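Local coordinates for integral membrane indolylacetylinositol arabinosyltransferase EmbC (Mycolicibacterium smegmatis, PDB 7BVE), which probably transfers arabinose units to build the arabinan of the mycobacterial cell wall, at residues Ala233-Asp238 with Arg407-Ala412; Leu393-Ser398 with Ile415-Leu420. All blocks are in the same frame, centred on the assembly; numbering follows the deposited sequence.

Interaction 1 (Ala233-Asp238 with Arg407-Ala412); sequences ALHVLD and RLLPVA
With CG set beside its backbone N (chi1 -77°), Asp-238 holds its carboxylate against the backbone of Leu-408 and Leu-409, while His-235, its CG anti to N (chi1 180°), brings its imidazole alongside a methyl of Leu-409. One oxygen, OD2, accepts hydrogen bonds from both amides. Leu-409 N lies 3.0 Å from Asp-238 OD2, close to the line of the C-O bond; Leu-408 N, 3.2 Å from the same OD2, is raised 50° above the carboxylate plane. Both donors come from the same face, and both bonds are noticeably bent. The buried acid thus satisfies two amides at the turn leading into helix 409-422, whose N-terminal end may favour its negative charge. Leu-409 CD2 sits at the ring edge of His-235, 3.6 Å from CD2 of that histidine. Extended from CG to NE, Arg-407 runs past the end of helix 214-238, its CG 4.1 Å from Asp-238 CB. On the other flank Leu-234 CD2 meets the methyl of Ala-412 at 4.2 Å. His-235 also touches the bound PN7 phosphopantetheine and meets the ring of His-245, the two planes nearly parallel, so this joint borders the ligand pocket. Helix 14-32 packs behind Ala-233 and Leu-237, and helices 440-449 and 456-467 close over Leu-408 and Leu-234.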
ATOM      1  N   ALA A 233     -35.900 -26.537 -32.485  1.00 17.06           N
ATOM      2  CA  ALA A 233     -36.096 -26.161 -33.882  1.00 17.06           C
ATOM      3  C   ALA A 233     -34.809 -25.635 -34.505  1.00 17.06           C
ATOM      4  O   ALA A 233     -34.559 -25.842 -35.699  1.00 17.06           O
ATOM      5  CB  ALA A 233     -37.205 -25.120 -33.990  1.00 17.06           C
ATOM      6  N   LEU A 234     -33.966 -24.977 -33.705  1.00 17.66           N
ATOM      7  CA  LEU A 234     -32.661 -24.536 -34.192  1.00 17.66           C
ATOM      8  C   LEU A 234     -31.760 -25.716 -34.540  1.00 17.66           C
ATOM      9  O   LEU A 234     -31.013 -25.664 -35.524  1.00 17.66           O
ATOM     10  CB  LEU A 234     -31.994 -23.647 -33.149  1.00 17.66           C
ATOM     11  CG  LEU A 234     -30.656 -23.021 -33.511  1.00 17.66           C
ATOM     12  CD1 LEU A 234     -30.829 -22.127 -34.708  1.00 17.66           C
ATOM     13  CD2 LEU A 234     -30.112 -22.236 -32.340  1.00 17.66           C
ATOM     14  N   HIS A 235     -31.828 -26.799 -33.761  1.00 20.86           N
ATOM     15  CA  HIS A 235     -31.067 -27.996 -34.125  1.00 20.86           C
ATOM     16  C   HIS A 235     -31.594 -28.648 -35.396  1.00 20.86           C
ATOM     17  O   HIS A 235     -30.809 -29.154 -36.211  1.00 20.86           O
ATOM     18  CB  HIS A 235     -31.076 -29.015 -32.994  1.00 20.86           C
ATOM     19  CG  HIS A 235     -30.313 -30.260 -33.318  1.00 20.86           C
ATOM     20  ND1 HIS A 235     -30.904 -31.371 -33.879  1.00 20.86           N
ATOM     21  CD2 HIS A 235     -28.995 -30.553 -33.207  1.00 20.86           C
ATOM     22  CE1 HIS A 235     -29.991 -32.302 -34.074  1.00 20.86           C
ATOM     23  NE2 HIS A 235     -28.824 -31.831 -33.675  1.00 20.86           N
ATOM     24  N   VAL A 236     -32.918 -28.672 -35.569  1.00 21.29           N
ATOM     25  CA  VAL A 236     -33.487 -29.254 -36.787  1.00 21.29           C
ATOM     26  C   VAL A 236     -33.102 -28.423 -38.011  1.00 21.29           C
ATOM     27  O   VAL A 236     -32.884 -28.961 -39.104  1.00 21.29           O
ATOM     28  CB  VAL A 236     -35.012 -29.414 -36.632  1.00 21.29           C
ATOM     29  CG1 VAL A 236     -35.654 -29.958 -37.885  1.00 21.29           C
ATOM     30  CG2 VAL A 236     -35.309 -30.359 -35.495  1.00 21.29           C
ATOM     31  N   LEU A 237     -32.942 -27.109 -37.838  1.00 23.12           N
ATOM     32  CA  LEU A 237     -32.416 -26.298 -38.933  1.00 23.12           C
ATOM     33  C   LEU A 237     -30.935 -26.571 -39.175  1.00 23.12           C
ATOM     34  O   LEU A 237     -30.481 -26.561 -40.324  1.00 23.12           O
ATOM     35  CB  LEU A 237     -32.621 -24.812 -38.662  1.00 23.12           C
ATOM     36  CG  LEU A 237     -34.036 -24.266 -38.617  1.00 23.12           C
ATOM     37  CD1 LEU A 237     -33.968 -22.786 -38.359  1.00 23.12           C
ATOM     38  CD2 LEU A 237     -34.746 -24.555 -39.901  1.00 23.12           C
ATOM     39  N   ASP A 238     -30.160 -26.795 -38.109  1.00 26.73           N
ATOM     40  CA  ASP A 238     -28.724 -27.006 -38.288  1.00 26.73           C
ATOM     41  C   ASP A 238     -28.402 -28.348 -38.925  1.00 26.73           C
ATOM     42  O   ASP A 238     -27.349 -28.488 -39.551  1.00 26.73           O
ATOM     43  CB  ASP A 238     -27.978 -26.895 -36.960  1.00 26.73           C
ATOM     44  CG  ASP A 238     -27.798 -25.469 -36.511  1.00 26.73           C
ATOM     45  OD1 ASP A 238     -27.775 -24.571 -37.378  1.00 26.73           O
ATOM     46  OD2 ASP A 238     -27.654 -25.251 -35.293  1.00 26.73           O
ATOM     47  N   ARG A 407     -22.191 -24.668 -37.217  1.00 17.02           N
ATOM     48  CA  ARG A 407     -23.525 -24.861 -36.673  1.00 17.02           C
ATOM     49  C   ARG A 407     -23.757 -23.858 -35.555  1.00 17.02           C
ATOM     50  O   ARG A 407     -22.812 -23.409 -34.910  1.00 17.02           O
ATOM     51  CB  ARG A 407     -23.711 -26.288 -36.161  1.00 17.02           C
ATOM     52  CG  ARG A 407     -23.862 -27.312 -37.260  1.00 17.02           C
ATOM     53  CD  ARG A 407     -23.933 -28.719 -36.731  1.00 17.02           C
ATOM     54  NE  ARG A 407     -24.249 -29.654 -37.800  1.00 17.02           N
ATOM     55  CZ  ARG A 407     -24.303 -30.970 -37.652  1.00 17.02           C
ATOM     56  NH1 ARG A 407     -24.040 -31.517 -36.477  1.00 17.02           N
ATOM     57  NH2 ARG A 407     -24.612 -31.739 -38.684  1.00 17.02           N
ATOM     58  N   LEU A 408     -25.023 -23.514 -35.327  1.00 15.07           N
ATOM     59  CA  LEU A 408     -25.382 -22.435 -34.411  1.00 15.07           C
ATOM     60  C   LEU A 408     -25.819 -22.899 -33.034  1.00 15.07           C
ATOM     61  O   LEU A 408     -25.802 -22.095 -32.094  1.00 15.07           O
ATOM     62  CB  LEU A 408     -26.505 -21.589 -35.003  1.00 15.07           C
ATOM     63  CG  LEU A 408     -26.133 -20.669 -36.147  1.00 15.07           C
ATOM     64  CD1 LEU A 408     -27.375 -20.077 -36.714  1.00 15.07           C
ATOM     65  CD2 LEU A 408     -25.269 -19.586 -35.590  1.00 15.07           C
ATOM     66  N   LEU A 409     -26.234 -24.157 -32.894  1.00 15.07           N
ATOM     67  CA  LEU A 409     -26.675 -24.642 -31.591  1.00 15.07           C
ATOM     68  C   LEU A 409     -25.582 -24.661 -30.518  1.00 15.07           C
ATOM     69  O   LEU A 409     -25.894 -24.260 -29.384  1.00 15.07           O
ATOM     70  CB  LEU A 409     -27.335 -26.020 -31.742  1.00 15.07           C
ATOM     71  CG  LEU A 409     -27.877 -26.651 -30.460  1.00 15.07           C
ATOM     72  CD1 LEU A 409     -29.007 -25.838 -29.890  1.00 15.07           C
ATOM     73  CD2 LEU A 409     -28.328 -28.051 -30.720  1.00 15.07           C
ATOM     74  N   PRO A 410     -24.324 -25.076 -30.763  1.00 15.07           N
ATOM     75  CA  PRO A 410     -23.317 -24.888 -29.708  1.00 15.07           C
ATOM     76  C   PRO A 410     -22.985 -23.436 -29.408  1.00 15.07           C
ATOM     77  O   PRO A 410     -22.581 -23.134 -28.281  1.00 15.07           O
ATOM     78  CB  PRO A 410     -22.104 -25.661 -30.235  1.00 15.07           C
ATOM     79  CG  PRO A 410     -22.323 -25.814 -31.639  1.00 15.07           C
ATOM     80  CD  PRO A 410     -23.772 -25.951 -31.817  1.00 15.07           C
ATOM     81  N   VAL A 411     -23.208 -22.517 -30.342  1.00 15.07           N
ATOM     82  CA  VAL A 411     -23.041 -21.101 -30.032  1.00 15.07           C
ATOM     83  C   VAL A 411     -24.156 -20.618 -29.103  1.00 15.07           C
ATOM     84  O   VAL A 411     -23.914 -19.845 -28.165  1.00 15.07           O
ATOM     85  CB  VAL A 411     -22.976 -20.289 -31.338  1.00 15.07           C
ATOM     86  CG1 VAL A 411     -22.856 -18.816 -31.059  1.00 15.07           C
ATOM     87  CG2 VAL A 411     -21.810 -20.754 -32.180  1.00 15.07           C
ATOM     88  N   ALA A 412     -25.382 -21.107 -29.310  1.00 15.07           N
ATOM     89  CA  ALA A 412     -26.476 -20.750 -28.410  1.00 15.07           C
ATOM     90  C   ALA A 412     -26.292 -21.373 -27.029  1.00 15.07           C
ATOM     91  O   ALA A 412     -26.607 -20.749 -26.004  1.00 15.07           O
ATOM     92  CB  ALA A 412     -27.809 -21.174 -29.015  1.00 15.07           C
TER

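Interaction 2 (Leu393-Ser398 with Ile415-Leu420); sequences LLTWCS and IIIGAL
Ile-417 CD1 rests 4.3 Å from Leu-394 CB and also comes close to the hydroxyl of Ser-398, beside the flat peptide carbonyl of Leu-394, whose oxygen is approached on one face by that hydroxyl and on the opposite face by the backbone N of the same serine. The hydroxyl bond, Ser-398 OG to Leu-394 O, is 2.9 Å long and lies 26° off the carbonyl plane. It holds the serine side chain back against its own helix. Ile-417 fits between the residues of that helix face with its two branches divided: while CD1 takes the side of Leu-394 and Ser-398, CG2 lies 3.8 Å from Thr-395 OG1. The threonine and isoleucine side chains lie alongside one another, running opposite ways. Helices 385-405 and 409-422 form a helical hairpin here, in the probably membrane-embedded part of this GT-C-type glycosyltransferase; their segments 393-398 and 415-420 run nearly antiparallel, at 162°, and the axes of these segments approach to 8.9 Å. Gly-418 has no side chain to hold the backbones apart, and its CA stands 6.2 Å from Thr-395 CA. Thr-395 places OG1 beside its backbone N (chi1 -56°) and hydrogen-bonds to Gly-391 O one turn back, so its polar end is satisfied within its own helix, and no hydrogen bond crosses between the segments. Beyond the hairpin, Trp-396 reaches helices 548-564 and 332-349, while Ile-415 and Ile-416 pack on helix 456-467.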
ATOM      1  N   LEU A 393     -14.189 -22.332 -19.608  1.00 15.07           N
ATOM      2  CA  LEU A 393     -13.739 -23.415 -20.486  1.00 15.07           C
ATOM      3  C   LEU A 393     -14.860 -23.973 -21.349  1.00 15.07           C
ATOM      4  O   LEU A 393     -14.665 -24.205 -22.544  1.00 15.07           O
ATOM      5  CB  LEU A 393     -13.112 -24.550 -19.696  1.00 15.07           C
ATOM      6  CG  LEU A 393     -11.667 -24.402 -19.300  1.00 15.07           C
ATOM      7  CD1 LEU A 393     -11.318 -25.652 -18.598  1.00 15.07           C
ATOM      8  CD2 LEU A 393     -10.844 -24.255 -20.547  1.00 15.07           C
ATOM      9  N   LEU A 394     -16.036 -24.208 -20.768  1.00 15.07           N
ATOM     10  CA  LEU A 394     -17.120 -24.774 -21.561  1.00 15.07           C
ATOM     11  C   LEU A 394     -17.674 -23.779 -22.572  1.00 15.07           C
ATOM     12  O   LEU A 394     -18.122 -24.188 -23.649  1.00 15.07           O
ATOM     13  CB  LEU A 394     -18.229 -25.285 -20.654  1.00 15.07           C
ATOM     14  CG  LEU A 394     -17.871 -26.503 -19.812  1.00 15.07           C
ATOM     15  CD1 LEU A 394     -19.021 -26.854 -18.903  1.00 15.07           C
ATOM     16  CD2 LEU A 394     -17.515 -27.665 -20.698  1.00 15.07           C
ATOM     17  N   THR A 395     -17.604 -22.478 -22.274  1.00 15.07           N
ATOM     18  CA  THR A 395     -17.991 -21.466 -23.251  1.00 15.07           C
ATOM     19  C   THR A 395     -17.050 -21.466 -24.446  1.00 15.07           C
ATOM     20  O   THR A 395     -17.498 -21.476 -25.600  1.00 15.07           O
ATOM     21  CB  THR A 395     -18.016 -20.089 -22.594  1.00 15.07           C
ATOM     22  OG1 THR A 395     -18.897 -20.113 -21.470  1.00 15.07           O
ATOM     23  CG2 THR A 395     -18.520 -19.058 -23.559  1.00 15.07           C
ATOM     24  N   TRP A 396     -15.734 -21.487 -24.189  1.00 15.07           N
ATOM     25  CA  TRP A 396     -14.771 -21.513 -25.289  1.00 15.07           C
ATOM     26  C   TRP A 396     -14.857 -22.807 -26.087  1.00 15.07           C
ATOM     27  O   TRP A 396     -14.716 -22.789 -27.311  1.00 15.07           O
ATOM     28  CB  TRP A 396     -13.351 -21.335 -24.764  1.00 15.07           C
ATOM     29  CG  TRP A 396     -12.324 -21.267 -25.861  1.00 15.07           C
ATOM     30  CD1 TRP A 396     -12.108 -20.238 -26.713  1.00 15.07           C
ATOM     31  CD2 TRP A 396     -11.419 -22.301 -26.259  1.00 15.07           C
ATOM     32  NE1 TRP A 396     -11.104 -20.535 -27.587  1.00 15.07           N
ATOM     33  CE2 TRP A 396     -10.667 -21.804 -27.336  1.00 15.07           C
ATOM     34  CE3 TRP A 396     -11.170 -23.596 -25.806  1.00 15.07           C
ATOM     35  CZ2 TRP A 396      -9.681 -22.548 -27.959  1.00 15.07           C
ATOM     36  CZ3 TRP A 396     -10.202 -24.336 -26.435  1.00 15.07           C
ATOM     37  CH2 TRP A 396      -9.467 -23.814 -27.501  1.00 15.07           C
ATOM     38  N   CYS A 397     -15.127 -23.931 -25.423  1.00 15.07           N
ATOM     39  CA  CYS A 397     -15.206 -25.202 -26.136  1.00 15.07           C
ATOM     40  C   CYS A 397     -16.460 -25.291 -26.994  1.00 15.07           C
ATOM     41  O   CYS A 397     -16.406 -25.810 -28.115  1.00 15.07           O
ATOM     42  CB  CYS A 397     -15.147 -26.366 -25.153  1.00 15.07           C
ATOM     43  SG  CYS A 397     -13.554 -26.572 -24.350  1.00 15.07           S
ATOM     44  N   SER A 398     -17.586 -24.755 -26.512  1.00 15.07           N
ATOM     45  CA  SER A 398     -18.802 -24.755 -27.319  1.00 15.07           C
ATOM     46  C   SER A 398     -18.673 -23.837 -28.526  1.00 15.07           C
ATOM     47  O   SER A 398     -19.104 -24.195 -29.630  1.00 15.07           O
ATOM     48  CB  SER A 398     -19.994 -24.334 -26.471  1.00 15.07           C
ATOM     49  OG  SER A 398     -20.218 -25.243 -25.416  1.00 15.07           O
ATOM     50  N   ILE A 415     -23.886 -19.245 -25.239  1.00 15.07           N
ATOM     51  CA  ILE A 415     -24.540 -18.045 -24.708  1.00 15.07           C
ATOM     52  C   ILE A 415     -25.263 -18.354 -23.398  1.00 15.07           C
ATOM     53  O   ILE A 415     -25.188 -17.577 -22.436  1.00 15.07           O
ATOM     54  CB  ILE A 415     -25.489 -17.441 -25.761  1.00 15.07           C
ATOM     55  CG1 ILE A 415     -24.694 -16.873 -26.928  1.00 15.07           C
ATOM     56  CG2 ILE A 415     -26.342 -16.340 -25.188  1.00 15.07           C
ATOM     57  CD1 ILE A 415     -25.551 -16.461 -28.075  1.00 15.07           C
ATOM     58  N   ILE A 416     -25.931 -19.511 -23.329  1.00 15.07           N
ATOM     59  CA  ILE A 416     -26.610 -19.922 -22.094  1.00 15.07           C
ATOM     60  C   ILE A 416     -25.612 -20.136 -20.957  1.00 15.07           C
ATOM     61  O   ILE A 416     -25.812 -19.648 -19.839  1.00 15.07           O
ATOM     62  CB  ILE A 416     -27.459 -21.182 -22.341  1.00 15.07           C
ATOM     63  CG1 ILE A 416     -28.633 -20.860 -23.252  1.00 15.07           C
ATOM     64  CG2 ILE A 416     -27.963 -21.773 -21.046  1.00 15.07           C
ATOM     65  CD1 ILE A 416     -29.389 -22.073 -23.691  1.00 15.07           C
ATOM     66  N   ILE A 417     -24.503 -20.827 -21.235  1.00 15.07           N
ATOM     67  CA  ILE A 417     -23.504 -21.107 -20.199  1.00 15.07           C
ATOM     68  C   ILE A 417     -22.797 -19.826 -19.756  1.00 15.07           C
ATOM     69  O   ILE A 417     -22.532 -19.631 -18.563  1.00 15.07           O
ATOM     70  CB  ILE A 417     -22.508 -22.170 -20.701  1.00 15.07           C
ATOM     71  CG1 ILE A 417     -23.216 -23.498 -20.918  1.00 15.07           C
ATOM     72  CG2 ILE A 417     -21.385 -22.397 -19.723  1.00 15.07           C
ATOM     73  CD1 ILE A 417     -22.366 -24.515 -21.613  1.00 15.07           C
ATOM     74  N   GLY A 418     -22.524 -18.915 -20.691  1.00 15.07           N
ATOM     75  CA  GLY A 418     -21.867 -17.670 -20.328  1.00 15.07           C
ATOM     76  C   GLY A 418     -22.752 -16.748 -19.513  1.00 15.07           C
ATOM     77  O   GLY A 418     -22.291 -16.114 -18.561  1.00 15.07           O
ATOM     78  N   ALA A 419     -24.041 -16.683 -19.853  1.00 15.07           N
ATOM     79  CA  ALA A 419     -24.971 -15.897 -19.052  1.00 15.07           C
ATOM     80  C   ALA A 419     -25.227 -16.558 -17.708  1.00 15.07           C
ATOM     81  O   ALA A 419     -25.564 -15.890 -16.729  1.00 15.07           O
ATOM     82  CB  ALA A 419     -26.278 -15.700 -19.811  1.00 15.07           C
ATOM     83  N   LEU A 420     -25.067 -17.878 -17.642  1.00 15.07           N
ATOM     84  CA  LEU A 420     -25.288 -18.589 -16.391  1.00 15.07           C
ATOM     85  C   LEU A 420     -24.134 -18.367 -15.426  1.00 15.07           C
ATOM     86  O   LEU A 420     -24.343 -18.199 -14.223  1.00 15.07           O
ATOM     87  CB  LEU A 420     -25.470 -20.072 -16.687  1.00 15.07           C
ATOM     88  CG  LEU A 420     -26.017 -20.981 -15.603  1.00 15.07           C
ATOM     89  CD1 LEU A 420     -27.444 -20.601 -15.341  1.00 15.07           C
ATOM     90  CD2 LEU A 420     -25.921 -22.415 -16.055  1.00 15.07           C
TER

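From the N terminus the chain first supplies Ala-233-Asp-238, at the end of helix 214-238. More than 150 residues later comes Leu-393-Ser-398 on helix 385-405, followed by a short turn and then by Arg-407-Ala-412, which closes the long loop of interaction 1. Ile-415-Leu-420, further along helix 409-422, folds back on Leu-393-Ser-398 and closes the short loop of interaction 2. The segments alternate, so the two contacts cross rather than nest. Their centres are about 15 Å apart, and Pro-410 O lies 3.4 Å from Ser-398 CB. Helix 409-422 is thereby tied both to the earlier helix 214-238 and to its hairpin partner.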